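Local structure of probable porin (Pseudomonas aeruginosa, 2Y0H) at residues A[114-118]-A[195-199]; A[202-208]-A[229-235]; A[127-131]-A[277-281]; A[243-247]-A[272-276]. The protein probably acts as an outer-membrane porin of the OprD family, letting small solutes diffuse through the lumen of an 18-stranded beta barrel. One frame throughout, in Å; residues are numbered along the deposited sequence.

Contact 1 of 4, residues A[114-118]-A[195-199]; sequences QLPVA and YYYGQ. With C8E ((hydroxyethyloxy)tri(ethyloxy)octane), chain E; C8E ((hydroxyethyloxy)tri(ethyloxy)octane), chain H.
Leu115 carries its CG anti to its carbonyl carbon (chi1 -55°), which sends CD2 to the hydroxyl end of Tyr196, 3.7 Å from OH; in Val117 the same placing of CG1 (chi1 -59°) brings that methyl to 3.9 Å from Tyr196 CB. Between them Pro116 lies over one face of the Tyr196 ring. Its CD stands 3.9 Å from the ring centroid and only 15° off the normal, a CH-pi contact displaced toward the rim, while Pro116 CG comes within 3.7 Å of Tyr196 CD1. The three residues belong to a type I turn from Leu115 to Ala118, closed by backbone bonds in both directions between its end residues. The other branch of Val117 rests 4.0 Å from Gly198 CA, where the missing side chain leaves the strand surface low. Strand 191-200 is a wall strand of the barrel, and its alternation puts Tyr195 and Tyr197 on the outer side, against detergent: C4 of the chain H molecule sits above the centre of the Tyr197 ring. No hydrogen bond joins the two segments, so the turn is held to the inner wall by apolar and CH-pi contacts, with aromatic rings serving both surfaces.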
# COMPACT_ATOMS: atom_id res chain seq x y z
N GLN A 114 4.94 5.19 2.71
CA GLN A 114 4.83 4.07 1.79
C GLN A 114 6.06 3.20 1.98
O GLN A 114 6.92 3.13 1.11
CB GLN A 114 4.75 4.57 0.34
CG GLN A 114 3.50 5.39 0.06
CD GLN A 114 3.34 5.70 -1.42
OE1 GLN A 114 3.18 6.85 -1.81
NE2 GLN A 114 3.37 4.66 -2.25
N LEU A 115 6.12 2.54 3.13
CA LEU A 115 7.30 1.80 3.56
C LEU A 115 6.95 0.34 3.81
O LEU A 115 5.79 0.01 4.08
CB LEU A 115 7.87 2.42 4.83
CG LEU A 115 8.18 3.91 4.70
CD1 LEU A 115 8.46 4.53 6.07
CD2 LEU A 115 9.35 4.13 3.74
N PRO A 116 7.95 -0.55 3.73
CA PRO A 116 7.67 -1.99 3.84
C PRO A 116 6.97 -2.36 5.16
O PRO A 116 6.20 -3.33 5.15
CB PRO A 116 9.07 -2.61 3.75
CG PRO A 116 9.87 -1.61 2.97
CD PRO A 116 9.36 -0.27 3.43
N VAL A 117 7.21 -1.62 6.24
CA VAL A 117 6.57 -1.90 7.52
C VAL A 117 5.36 -1.00 7.84
O VAL A 117 4.74 -1.11 8.91
CB VAL A 117 7.57 -1.84 8.71
CG1 VAL A 117 8.69 -2.85 8.50
CG2 VAL A 117 8.13 -0.42 8.91
N ALA A 118 5.03 -0.10 6.90
CA ALA A 118 3.90 0.82 7.06
C ALA A 118 3.58 1.46 5.71
O ALA A 118 4.14 2.50 5.35
CB ALA A 118 4.22 1.91 8.08
N TYR A 195 16.54 -2.99 4.41
CA TYR A 195 16.20 -3.52 5.72
C TYR A 195 15.35 -2.48 6.45
O TYR A 195 15.69 -1.31 6.46
CB TYR A 195 17.45 -3.87 6.54
CG TYR A 195 17.12 -4.11 8.00
CD1 TYR A 195 17.08 -3.06 8.91
CD2 TYR A 195 16.82 -5.39 8.45
CE1 TYR A 195 16.76 -3.29 10.25
CE2 TYR A 195 16.50 -5.62 9.78
CZ TYR A 195 16.47 -4.58 10.67
OH TYR A 195 16.16 -4.83 11.99
N TYR A 196 14.25 -2.93 7.05
CA TYR A 196 13.41 -2.05 7.86
C TYR A 196 13.03 -2.71 9.18
O TYR A 196 12.90 -3.93 9.26
CB TYR A 196 12.14 -1.63 7.10
CG TYR A 196 12.33 -0.40 6.23
CD1 TYR A 196 12.81 -0.51 4.94
CD2 TYR A 196 12.01 0.86 6.70
CE1 TYR A 196 12.99 0.62 4.13
CE2 TYR A 196 12.18 2.00 5.92
CZ TYR A 196 12.67 1.87 4.64
OH TYR A 196 12.83 3.00 3.86
N TYR A 197 12.84 -1.87 10.20
CA TYR A 197 12.40 -2.31 11.52
C TYR A 197 11.16 -1.50 11.89
O TYR A 197 11.17 -0.27 11.84
CB TYR A 197 13.52 -2.10 12.55
CG TYR A 197 13.14 -2.43 13.98
CD1 TYR A 197 12.91 -3.74 14.38
CD2 TYR A 197 13.01 -1.42 14.94
CE1 TYR A 197 12.57 -4.05 15.69
CE2 TYR A 197 12.67 -1.72 16.26
CZ TYR A 197 12.45 -3.03 16.63
OH TYR A 197 12.11 -3.35 17.93
N GLY A 198 10.08 -2.19 12.24
CA GLY A 198 8.87 -1.54 12.71
C GLY A 198 8.56 -1.98 14.13
O GLY A 198 8.62 -3.16 14.45
N GLN A 199 8.24 -1.03 15.00
CA GLN A 199 7.91 -1.38 16.38
C GLN A 199 6.69 -0.63 16.86
O GLN A 199 6.75 0.58 17.07
CB GLN A 199 9.07 -1.04 17.32
CG GLN A 199 8.72 -1.19 18.80
CD GLN A 199 9.76 -0.53 19.70
OE1 GLN A 199 10.14 0.62 19.48
NE2 GLN A 199 10.24 -1.28 20.70
C1 C8E E . 21.35 -1.46 8.94
C2 C8E E . 21.75 -2.54 7.93
C3 C8E E . 21.58 -3.96 8.47
C4 C8E E . 20.46 -4.08 9.50
C5 C8E E . 20.85 -5.05 10.61
C6 C8E E . 19.63 -5.59 11.35
C7 C8E E . 20.01 -6.56 12.48
C8 C8E E . 18.83 -6.80 13.42
O9 C8E E . 18.94 -8.05 14.07
C10 C8E E . 18.75 -7.98 15.46
C1 C8E H . 17.93 -1.03 13.34
C2 C8E H . 17.18 -2.19 13.98
C3 C8E H . 17.70 -2.53 15.38
C4 C8E H . 16.58 -3.01 16.30
C5 C8E H . 16.94 -4.31 17.01

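Contact 2 of 4, residues A[202-208]-A[229-235]; sequences DIYRQHY and YFDSGED
Arg205 and Gly233 face each other as a hydrogen-bonded antiparallel pair, with Arg205 N 2.8 Å from Gly233 O and nearly straight at 172°; His207 and Asp231 repeat the pattern two residues on. These four backbone bonds join strands 204-216 and 221-234 into a hairpin of the barrel wall. At the non-hydrogen-bonded positions between and beyond them, CA-H...O contacts fill in, as from Phe230 CA to His207 O.

Polar side chains add two grips. On the face shared by Gln206, Ser232, Tyr208 and Phe230, the extended Gln206 chain gives NE2 to Ser232 OG at 2.7 Å, almost exactly within the amide plane; the same nitrogen also bonds to Pro275 O of a loop inside the barrel. Near the end of the pairing, Asp235 has CG anti to its backbone N (chi1 176°), which sets its carboxylate between two donors: OD2 accepts Asp202 N through the anti lone pair at 2.7 Å, and OD1 meets Arg205 NE at 2.8 Å in a salt bridge whose hydrogen bond is bent and weak. Gln199 NE2 is a further donor to OD1.

The aromatic contribution is Tyr208 against Phe230. Their planes meet obliquely at 44°, with Tyr208 CD1 lying 3.2 Å from Phe230 CE1, over one face of that ring toward its rim.

With three donors and the arginine charge around it, the Asp235 carboxylate is probably stabilised as the anion, even though the Asp202 carboxylate, whose OD1 accepts the backbone N of Ala237, lies nearby.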
# COMPACT_ATOMS: atom_id res chain seq x y z
N ASP A 202 5.06 -1.82 22.81
CA ASP A 202 4.28 -2.73 23.66
C ASP A 202 3.33 -3.70 22.96
O ASP A 202 2.60 -4.42 23.62
CB ASP A 202 3.54 -1.96 24.75
CG ASP A 202 4.47 -1.51 25.84
OD1 ASP A 202 5.44 -2.26 26.11
OD2 ASP A 202 4.23 -0.42 26.40
N ILE A 203 3.35 -3.74 21.64
CA ILE A 203 2.48 -4.67 20.92
C ILE A 203 3.27 -5.63 20.03
O ILE A 203 3.25 -6.84 20.25
CB ILE A 203 1.39 -3.92 20.12
CG1 ILE A 203 0.46 -3.21 21.10
CG2 ILE A 203 0.60 -4.90 19.22
CD1 ILE A 203 -0.61 -2.35 20.45
N TYR A 204 3.98 -5.10 19.04
CA TYR A 204 4.81 -5.95 18.17
C TYR A 204 6.05 -5.26 17.61
O TYR A 204 6.16 -4.03 17.59
CB TYR A 204 3.97 -6.59 17.05
CG TYR A 204 3.67 -5.69 15.86
CD1 TYR A 204 2.58 -4.81 15.88
CD2 TYR A 204 4.46 -5.72 14.72
CE1 TYR A 204 2.29 -4.01 14.79
CE2 TYR A 204 4.18 -4.92 13.62
CZ TYR A 204 3.10 -4.06 13.67
OH TYR A 204 2.82 -3.27 12.59
N ARG A 205 6.98 -6.10 17.16
CA ARG A 205 8.23 -5.72 16.48
C ARG A 205 8.26 -6.47 15.16
O ARG A 205 7.86 -7.62 15.10
CB ARG A 205 9.44 -6.24 17.25
CG ARG A 205 9.85 -5.50 18.46
CD ARG A 205 11.03 -6.22 19.14
NE ARG A 205 11.28 -5.61 20.43
CZ ARG A 205 12.46 -5.19 20.86
NH1 ARG A 205 13.55 -5.34 20.11
NH2 ARG A 205 12.56 -4.62 22.06
N GLN A 206 8.80 -5.85 14.12
CA GLN A 206 8.84 -6.48 12.82
C GLN A 206 10.12 -6.12 12.06
O GLN A 206 10.44 -4.94 11.89
CB GLN A 206 7.62 -6.03 12.02
CG GLN A 206 7.48 -6.69 10.68
CD GLN A 206 6.10 -6.43 10.08
OE1 GLN A 206 5.88 -5.40 9.46
NE2 GLN A 206 5.18 -7.36 10.28
N HIS A 207 10.84 -7.14 11.61
CA HIS A 207 12.05 -6.93 10.82
C HIS A 207 11.74 -7.28 9.39
O HIS A 207 11.06 -8.27 9.13
CB HIS A 207 13.21 -7.83 11.30
CG HIS A 207 13.67 -7.54 12.69
ND1 HIS A 207 14.69 -6.66 12.97
CD2 HIS A 207 13.24 -8.01 13.89
CE1 HIS A 207 14.88 -6.60 14.28
NE2 HIS A 207 14.00 -7.41 14.85
N TYR A 208 12.24 -6.47 8.46
CA TYR A 208 12.01 -6.69 7.05
C TYR A 208 13.32 -6.73 6.31
O TYR A 208 14.19 -5.88 6.52
CB TYR A 208 11.16 -5.56 6.46
CG TYR A 208 11.16 -5.52 4.94
CD1 TYR A 208 10.36 -6.39 4.20
CD2 TYR A 208 11.94 -4.60 4.24
CE1 TYR A 208 10.34 -6.36 2.82
CE2 TYR A 208 11.92 -4.57 2.83
CZ TYR A 208 11.12 -5.46 2.14
OH TYR A 208 11.07 -5.46 0.76
N TYR A 229 11.24 -10.71 3.06
CA TYR A 229 11.15 -11.50 4.28
C TYR A 229 10.79 -10.61 5.47
O TYR A 229 11.41 -9.57 5.70
CB TYR A 229 12.45 -12.26 4.54
CG TYR A 229 12.46 -13.07 5.83
CD1 TYR A 229 11.68 -14.21 5.97
CD2 TYR A 229 13.27 -12.70 6.90
CE1 TYR A 229 11.70 -14.95 7.16
CE2 TYR A 229 13.29 -13.43 8.08
CZ TYR A 229 12.51 -14.56 8.20
OH TYR A 229 12.54 -15.28 9.37
N PHE A 230 9.78 -11.03 6.21
CA PHE A 230 9.41 -10.33 7.43
C PHE A 230 9.49 -11.30 8.60
O PHE A 230 9.03 -12.43 8.51
CB PHE A 230 7.98 -9.81 7.35
CG PHE A 230 7.74 -8.70 6.34
CD1 PHE A 230 7.84 -7.36 6.71
CD2 PHE A 230 7.30 -9.00 5.05
CE1 PHE A 230 7.56 -6.35 5.81
CE2 PHE A 230 7.02 -7.98 4.13
CZ PHE A 230 7.15 -6.66 4.49
N ASP A 231 10.04 -10.84 9.71
CA ASP A 231 10.00 -11.58 10.96
C ASP A 231 9.29 -10.70 11.99
O ASP A 231 9.74 -9.59 12.27
CB ASP A 231 11.43 -11.91 11.40
CG ASP A 231 11.50 -13.00 12.47
OD1 ASP A 231 10.74 -12.93 13.44
OD2 ASP A 231 12.32 -13.92 12.33
N SER A 232 8.19 -11.20 12.55
CA SER A 232 7.34 -10.44 13.48
C SER A 232 7.22 -11.15 14.83
O SER A 232 6.89 -12.33 14.89
CB SER A 232 5.93 -10.29 12.89
OG SER A 232 5.91 -9.51 11.72
N GLY A 233 7.45 -10.43 15.91
CA GLY A 233 7.26 -10.97 17.24
C GLY A 233 6.64 -9.92 18.15
O GLY A 233 6.36 -8.80 17.73
N GLU A 234 6.44 -10.29 19.41
CA GLU A 234 5.81 -9.38 20.35
C GLU A 234 6.81 -8.31 20.75
O GLU A 234 8.00 -8.45 20.51
CB GLU A 234 5.34 -10.14 21.60
CG GLU A 234 6.47 -10.60 22.51
CD GLU A 234 5.95 -11.45 23.66
OE1 GLU A 234 5.17 -12.39 23.38
OE2 GLU A 234 6.30 -11.16 24.83
N ASP A 235 6.32 -7.24 21.36
CA ASP A 235 7.20 -6.21 21.88
C ASP A 235 6.74 -5.79 23.27
O ASP A 235 5.54 -5.66 23.52
CB ASP A 235 7.20 -5.00 20.93
CG ASP A 235 8.03 -3.85 21.48
OD1 ASP A 235 9.25 -3.82 21.22
OD2 ASP A 235 7.47 -2.97 22.16

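Contact 3 of 4, residues A[127-131]-A[277-281]; sequences PQTFD and LNGYT
Gln128 reaches across to Thr281 with its side-chain amide, NE2 lying 3.0 Å from Thr281 OG1. The hydroxyl oxygen lies almost in the amide plane and the bond is fairly straight, at 154°. With CG anti to the backbone N (chi1 164°) and the chain extended beyond it, Gln128 spans the gap between the start of the wall strand 129-137 and the loop 277-281. The same nitrogen makes a weaker, bent bond to Asn278 O at 3.3 Å and has another partner in Ser153 OG, while OE1 accepts the backbone N of Asp121. Both ends of this buried amide are therefore engaged, and the bonds on either atom fix which way the group is flipped.

Thr281 OG1 is both acceptor and donor. It takes the hydrogen from Gln128 and passes its own to Leu277 O at 2.9 Å, approaching from above the carbonyl plane, 64° out of it. That internal bond folds the loop over the intervening residues, among them Gly279 with a positive phi. Having no side chain, Gly279 lets Gln128 NE2 come close to the loop backbone. Asn278 OD1 is met by the backbone N of Tyr165.

Phe130 adds an apolar contact next to this polar network: its CE2 approaches Leu277 CD1 at 3.8 Å, and Thr281 OG1 lies near the ring plane at its edge.

A long loop folded inward and fastened to the inner wall of the barrel, as here with 277-281, is characteristic of porins, where inserted loops narrow the channel.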
# COMPACT_ATOMS: atom_id res chain seq x y z
N PRO A 127 -6.93 8.38 0.80
CA PRO A 127 -5.74 7.76 1.38
C PRO A 127 -5.85 7.72 2.89
O PRO A 127 -6.35 8.65 3.51
CB PRO A 127 -4.62 8.71 0.97
CG PRO A 127 -5.31 10.05 0.83
CD PRO A 127 -6.67 9.74 0.29
N GLN A 128 -5.38 6.62 3.47
CA GLN A 128 -5.14 6.55 4.90
C GLN A 128 -4.00 7.52 5.23
O GLN A 128 -3.05 7.64 4.46
CB GLN A 128 -4.73 5.13 5.28
CG GLN A 128 -4.09 4.98 6.64
CD GLN A 128 -3.63 3.53 6.91
OE1 GLN A 128 -3.19 2.83 6.00
NE2 GLN A 128 -3.76 3.08 8.15
N THR A 129 -4.08 8.21 6.36
CA THR A 129 -2.99 9.09 6.77
C THR A 129 -2.51 8.73 8.17
O THR A 129 -3.22 8.06 8.93
CB THR A 129 -3.39 10.57 6.78
OG1 THR A 129 -4.43 10.78 7.74
CG2 THR A 129 -3.88 11.02 5.40
N PHE A 130 -1.31 9.17 8.50
CA PHE A 130 -0.76 8.99 9.84
C PHE A 130 -0.29 10.37 10.33
O PHE A 130 0.03 11.24 9.52
CB PHE A 130 0.44 8.03 9.81
CG PHE A 130 0.08 6.58 9.56
CD1 PHE A 130 -0.13 6.12 8.26
CD2 PHE A 130 -0.03 5.69 10.61
CE1 PHE A 130 -0.47 4.81 8.03
CE2 PHE A 130 -0.37 4.36 10.38
CZ PHE A 130 -0.58 3.92 9.09
N ASP A 131 -0.27 10.57 11.65
CA ASP A 131 0.47 11.70 12.20
C ASP A 131 1.76 11.15 12.77
O ASP A 131 1.75 10.14 13.48
CB ASP A 131 -0.30 12.43 13.30
CG ASP A 131 -1.57 13.08 12.78
OD1 ASP A 131 -1.65 13.37 11.57
OD2 ASP A 131 -2.48 13.31 13.60
N LEU A 277 -0.51 -2.72 10.63
CA LEU A 277 -1.21 -1.69 11.40
C LEU A 277 -2.69 -1.61 11.00
O LEU A 277 -3.05 -1.82 9.84
CB LEU A 277 -0.55 -0.32 11.20
CG LEU A 277 0.88 -0.19 11.72
CD1 LEU A 277 1.51 1.15 11.33
CD2 LEU A 277 0.91 -0.38 13.24
N ASN A 278 -3.55 -1.31 11.98
CA ASN A 278 -4.98 -1.17 11.75
C ASN A 278 -5.28 -0.05 10.75
O ASN A 278 -4.45 0.82 10.51
CB ASN A 278 -5.69 -0.84 13.06
CG ASN A 278 -5.27 0.51 13.58
OD1 ASN A 278 -4.12 0.69 13.99
ND2 ASN A 278 -6.17 1.48 13.50
N GLY A 279 -6.49 -0.06 10.20
CA GLY A 279 -6.92 0.95 9.25
C GLY A 279 -6.72 0.50 7.81
O GLY A 279 -6.56 1.31 6.91
N TYR A 280 -6.73 -0.81 7.60
CA TYR A 280 -6.55 -1.38 6.26
C TYR A 280 -5.22 -0.96 5.60
O TYR A 280 -5.12 -0.87 4.38
CB TYR A 280 -7.74 -1.04 5.36
CG TYR A 280 -9.04 -1.66 5.84
CD1 TYR A 280 -9.28 -3.03 5.68
CD2 TYR A 280 -10.01 -0.89 6.47
CE1 TYR A 280 -10.47 -3.60 6.11
CE2 TYR A 280 -11.20 -1.46 6.91
CZ TYR A 280 -11.42 -2.81 6.72
OH TYR A 280 -12.60 -3.38 7.16
N THR A 281 -4.22 -0.71 6.43
CA THR A 281 -2.88 -0.50 5.93
C THR A 281 -2.53 -1.66 5.01
O THR A 281 -2.91 -2.80 5.26
CB THR A 281 -1.90 -0.46 7.10
OG1 THR A 281 -2.42 0.42 8.10
CG2 THR A 281 -0.54 0.05 6.65

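Contact 4 of 4, residues A[243-247]-A[272-276]; sequences VDNRN and DAFPV
Asn247 and Phe274 meet with their flat groups almost perpendicular, amide and ring planes 85° apart, where a loop of this porin beta barrel folds against wall strand 244-256. Asn247 ND2 is poised over the centre of the Phe274 ring, 3.3 Å above its plane, so the amide nitrogen looks down on the aromatic face; Asn247 OD1 is bonded to Asn249 ND2.

Asn245, two residues back on the same side of the strand, approaches the same ring differently. Its OD1 lies at the ring edge, in the plane, 3.6 Å from Phe274 CD1, and its amide is turned 53° from the ring. Both asparagines and Phe274 hold CG anti to the backbone N (chi1 -178° in Phe274), which extends the two amides from the strand toward the loop and turns the ring so that one face meets Asn247 and an edge meets Asn245. Phe230 of the adjoining strand 221-234 also packs on this ring.

Beside the aromatic contact, Asn245 ND2 donates to Asp272 O at 2.8 Å, the oxygen lying close to the amide plane. Farther along, Val243 CG1 packs obliquely on Pro275 CG at 3.9 Å, and Pro275 CD lies alongside Asn245 CB.

Asp272 and Asp244 are joined by one backbone bond and one backbone-to-carboxylate bond, without their two carboxylates meeting; Asp244 OD2 instead accepts the backbone N of Asn271. Asp272 N donates to Asp244 O at 3.0 Å. In return, Asp244 N gives its hydrogen to Asp272 OD2 at 2.7 Å, on the anti lone pair, the one directed away from OD1.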
# COMPACT_ATOMS: atom_id res chain seq x y z
N VAL A 243 2.73 -12.68 19.44
CA VAL A 243 2.79 -12.36 18.03
C VAL A 243 3.83 -13.29 17.40
O VAL A 243 5.00 -13.25 17.78
CB VAL A 243 3.19 -10.88 17.81
CG1 VAL A 243 3.33 -10.57 16.32
CG2 VAL A 243 2.19 -9.92 18.48
N ASP A 244 3.41 -14.16 16.48
CA ASP A 244 4.31 -15.18 15.92
C ASP A 244 4.07 -15.36 14.42
O ASP A 244 3.17 -16.09 14.03
CB ASP A 244 4.14 -16.52 16.65
CG ASP A 244 4.95 -17.66 16.01
OD1 ASP A 244 6.10 -17.43 15.59
OD2 ASP A 244 4.43 -18.79 15.94
N ASN A 245 4.87 -14.70 13.60
CA ASN A 245 4.74 -14.81 12.15
C ASN A 245 6.05 -14.53 11.45
O ASN A 245 6.73 -13.53 11.72
CB ASN A 245 3.70 -13.84 11.61
CG ASN A 245 3.54 -13.91 10.08
OD1 ASN A 245 4.31 -13.30 9.33
ND2 ASN A 245 2.54 -14.64 9.63
N ARG A 246 6.42 -15.43 10.55
CA ARG A 246 7.44 -15.11 9.59
C ARG A 246 6.71 -15.15 8.27
O ARG A 246 5.79 -15.96 8.07
CB ARG A 246 8.61 -16.09 9.69
CG ARG A 246 9.17 -16.16 11.12
CD ARG A 246 10.51 -16.86 11.23
NE ARG A 246 10.51 -18.20 10.63
CZ ARG A 246 10.07 -19.29 11.24
NH1 ARG A 246 9.57 -19.22 12.47
NH2 ARG A 246 10.12 -20.46 10.61
N ASN A 247 7.09 -14.23 7.39
CA ASN A 247 6.43 -14.03 6.12
C ASN A 247 7.49 -14.05 5.02
O ASN A 247 8.33 -13.14 4.97
CB ASN A 247 5.69 -12.68 6.15
CG ASN A 247 5.14 -12.25 4.78
OD1 ASN A 247 5.42 -12.88 3.76
ND2 ASN A 247 4.35 -11.18 4.77
N ASP A 272 0.29 -17.01 13.75
CA ASP A 272 -0.41 -15.76 13.44
C ASP A 272 -0.43 -15.36 11.96
O ASP A 272 0.47 -15.69 11.20
CB ASP A 272 0.16 -14.60 14.26
CG ASP A 272 -0.12 -14.75 15.74
OD1 ASP A 272 -1.26 -15.15 16.07
OD2 ASP A 272 0.78 -14.48 16.57
N ALA A 273 -1.47 -14.63 11.58
CA ALA A 273 -1.47 -13.92 10.31
C ALA A 273 -0.36 -12.87 10.33
O ALA A 273 0.12 -12.48 11.38
CB ALA A 273 -2.82 -13.25 10.08
N PHE A 274 0.04 -12.42 9.15
CA PHE A 274 1.00 -11.33 9.03
C PHE A 274 0.46 -10.03 9.66
O PHE A 274 -0.59 -9.53 9.27
CB PHE A 274 1.32 -11.09 7.55
CG PHE A 274 2.33 -10.01 7.31
CD1 PHE A 274 3.60 -10.09 7.88
CD2 PHE A 274 2.01 -8.90 6.52
CE1 PHE A 274 4.54 -9.11 7.66
CE2 PHE A 274 2.95 -7.89 6.29
CZ PHE A 274 4.22 -8.00 6.86
N PRO A 275 1.19 -9.49 10.65
CA PRO A 275 0.77 -8.26 11.33
C PRO A 275 0.90 -7.02 10.45
O PRO A 275 1.99 -6.78 9.90
CB PRO A 275 1.73 -8.16 12.52
CG PRO A 275 2.31 -9.56 12.66
CD PRO A 275 2.38 -10.09 11.28
N VAL A 276 -0.19 -6.29 10.29
CA VAL A 276 -0.15 -4.94 9.74
C VAL A 276 -0.85 -4.00 10.70
O VAL A 276 -1.69 -4.44 11.49
CB VAL A 276 -0.85 -4.84 8.36
CG1 VAL A 276 0.02 -5.45 7.28
CG2 VAL A 276 -2.23 -5.53 8.39

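In the fold
Contacts 1, 3 and 4 are largely buried and pin inserted segments to the barrel wall, whereas contact 2 lies within the wall and is partly exposed. Strands 191-200 and 204-216 are neighbours, so contacts 1 and 2 continue one sheet, joined by Gly198 O to Gln206 N; contact 4 extends it through strand 244-256. Contacts 3 and 4 hold successive parts of the loop between strands 259-269 and 300-309, with contact 4 nested inside the span closed by contact 3. Chemistry follows place: apolar packing at contact 1, regular backbone pairing with a salt bridge at contact 2, and side-chain amides meeting loop oxygens at contacts 3 and 4.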